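Local coordinates for ABC transporter substrate-binding protein (Rhizobium radiobacter, PDB 6TFX) that binds the mannityl-opine mannopinic acid as the solute-binding component of an ABC importer in a plant-pathogenic bacterium, at residues S94-R99 with Q114-V119. Residues are numbered along the deposited sequence; the frame is centred on the assembly and turned at random.
Sequences SLDKAR and QKVEAV
The C-terminal end of helix 88-98 packs against strand 113-118, an outermost strand of a four-stranded antiparallel sheet in this family 5 solute-binding protein, with Leu-95, Asp-96 and Arg-99 meeting Val-116 and the backbone before it. Val-116 is the apolar centre of the contact: its CG2 lies 4.0 Å from CB of Leu-95, and the two side chains cross at about a right angle. CG1 of Val-116, anti to the backbone N (chi1 -175°), reaches CD1 of Leu-95 at 4.1 Å. Val-92, about one turn before Leu-95, and Val-124 of the neighbouring strand also pack on Val-116. Beside this apolar patch, Arg-99 holds Asp-96 side-on in a salt bridge. NE and NH2 of Arg-99 both donate to OD1 of Asp-96, at 2.9 and 3.2 Å, from one face of the carboxylate, and OD1 lies close to the guanidinium plane, which limits rotation of the group. Thus held, the guanidinium lies obliquely beside the strand near a classic beta bulge, in which Gln-114 and Lys-115 share Thr-127 as their partner. NH2 of Arg-99 makes a weak, bent hydrogen bond (128°) to O of Gln-114 at 3.4 Å. A water accepts weakly from the same NH2 and also from the backbone N of Val-116, at 2.9 Å.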
# COMPACT_ATOMS: atom_id res chain seq x y z
N SER A 94 -14.48 11.80 10.70
CA SER A 94 -13.53 11.04 9.87
C SER A 94 -13.04 9.78 10.54
O SER A 94 -13.06 8.71 9.90
CB SER A 94 -12.34 11.90 9.48
OG SER A 94 -12.77 13.02 8.74
N LEU A 95 -12.58 9.88 11.80
CA LEU A 95 -12.05 8.71 12.53
C LEU A 95 -13.15 7.71 12.84
O LEU A 95 -12.91 6.51 12.74
CB LEU A 95 -11.29 9.13 13.80
CG LEU A 95 -10.01 9.91 13.51
CD1 LEU A 95 -9.32 10.26 14.82
CD2 LEU A 95 -9.02 9.08 12.62
N ASP A 96 -14.40 8.20 13.09
CA ASP A 96 -15.47 7.23 13.30
C ASP A 96 -15.79 6.51 12.00
O ASP A 96 -16.21 5.35 12.01
CB ASP A 96 -16.74 7.90 13.82
CG ASP A 96 -16.68 8.28 15.29
OD1 ASP A 96 -15.76 7.79 16.00
OD2 ASP A 96 -17.57 9.05 15.74
N LYS A 97 -15.65 7.22 10.86
CA LYS A 97 -15.88 6.61 9.54
C LYS A 97 -14.77 5.57 9.28
O LYS A 97 -15.07 4.44 8.94
CB LYS A 97 -15.91 7.67 8.44
CG LYS A 97 -16.21 7.10 7.06
CD LYS A 97 -16.31 8.22 6.03
CE LYS A 97 -16.49 7.70 4.62
NZ LYS A 97 -15.34 6.87 4.17
N ALA A 98 -13.49 5.95 9.52
CA ALA A 98 -12.34 5.07 9.30
C ALA A 98 -12.46 3.77 10.09
O ALA A 98 -12.05 2.72 9.58
CB ALA A 98 -11.07 5.80 9.72
N ARG A 99 -13.00 3.82 11.31
CA ARG A 99 -13.09 2.65 12.17
C ARG A 99 -14.37 1.82 12.01
O ARG A 99 -14.55 0.84 12.72
CB ARG A 99 -12.85 3.03 13.64
CG ARG A 99 -13.95 3.82 14.31
CD ARG A 99 -13.32 4.59 15.46
NE ARG A 99 -14.33 5.25 16.30
CZ ARG A 99 -14.91 4.69 17.36
NH1 ARG A 99 -14.61 3.45 17.71
NH2 ARG A 99 -15.80 5.37 18.07
N GLN A 114 -11.74 3.26 21.34
CA GLN A 114 -13.04 3.13 22.00
C GLN A 114 -13.94 4.28 21.56
O GLN A 114 -15.08 4.05 21.13
CB GLN A 114 -12.88 3.13 23.53
CG GLN A 114 -14.18 2.80 24.22
CD GLN A 114 -14.22 3.25 25.66
OE1 GLN A 114 -13.21 3.24 26.37
NE2 GLN A 114 -15.41 3.65 26.11
N LYS A 115 -13.44 5.54 21.71
CA LYS A 115 -14.24 6.69 21.30
C LYS A 115 -13.38 7.85 20.84
O LYS A 115 -12.19 7.92 21.15
CB LYS A 115 -15.26 7.12 22.37
CG LYS A 115 -14.73 7.17 23.77
CD LYS A 115 -15.86 7.26 24.81
CE LYS A 115 -15.29 7.55 26.17
NZ LYS A 115 -16.36 7.67 27.20
N VAL A 116 -13.99 8.73 20.03
CA VAL A 116 -13.34 9.95 19.51
C VAL A 116 -14.37 11.03 19.80
O VAL A 116 -15.53 10.93 19.35
CB VAL A 116 -13.01 9.86 18.00
CG1 VAL A 116 -12.23 11.09 17.55
CG2 VAL A 116 -12.22 8.58 17.69
N GLU A 117 -13.96 12.05 20.56
CA GLU A 117 -14.88 13.11 21.00
C GLU A 117 -14.34 14.51 20.76
O GLU A 117 -13.14 14.75 20.92
CB GLU A 117 -15.15 12.96 22.51
CG GLU A 117 -15.79 11.63 22.88
CD GLU A 117 -15.89 11.33 24.36
OE1 GLU A 117 -14.83 11.22 25.03
OE2 GLU A 117 -17.03 11.18 24.85
N ALA A 118 -15.24 15.44 20.41
CA ALA A 118 -14.89 16.84 20.22
C ALA A 118 -15.11 17.51 21.57
O ALA A 118 -16.26 17.68 22.00
CB ALA A 118 -15.81 17.47 19.17
N VAL A 119 -14.01 17.86 22.27
CA VAL A 119 -14.09 18.51 23.59
C VAL A 119 -14.54 19.96 23.36
O VAL A 119 -15.36 20.50 24.11
CB VAL A 119 -12.74 18.42 24.35
CG1 VAL A 119 -12.79 19.18 25.67
CG2 VAL A 119 -12.36 16.96 24.58
O HOH W 1 -16.72 8.03 19.41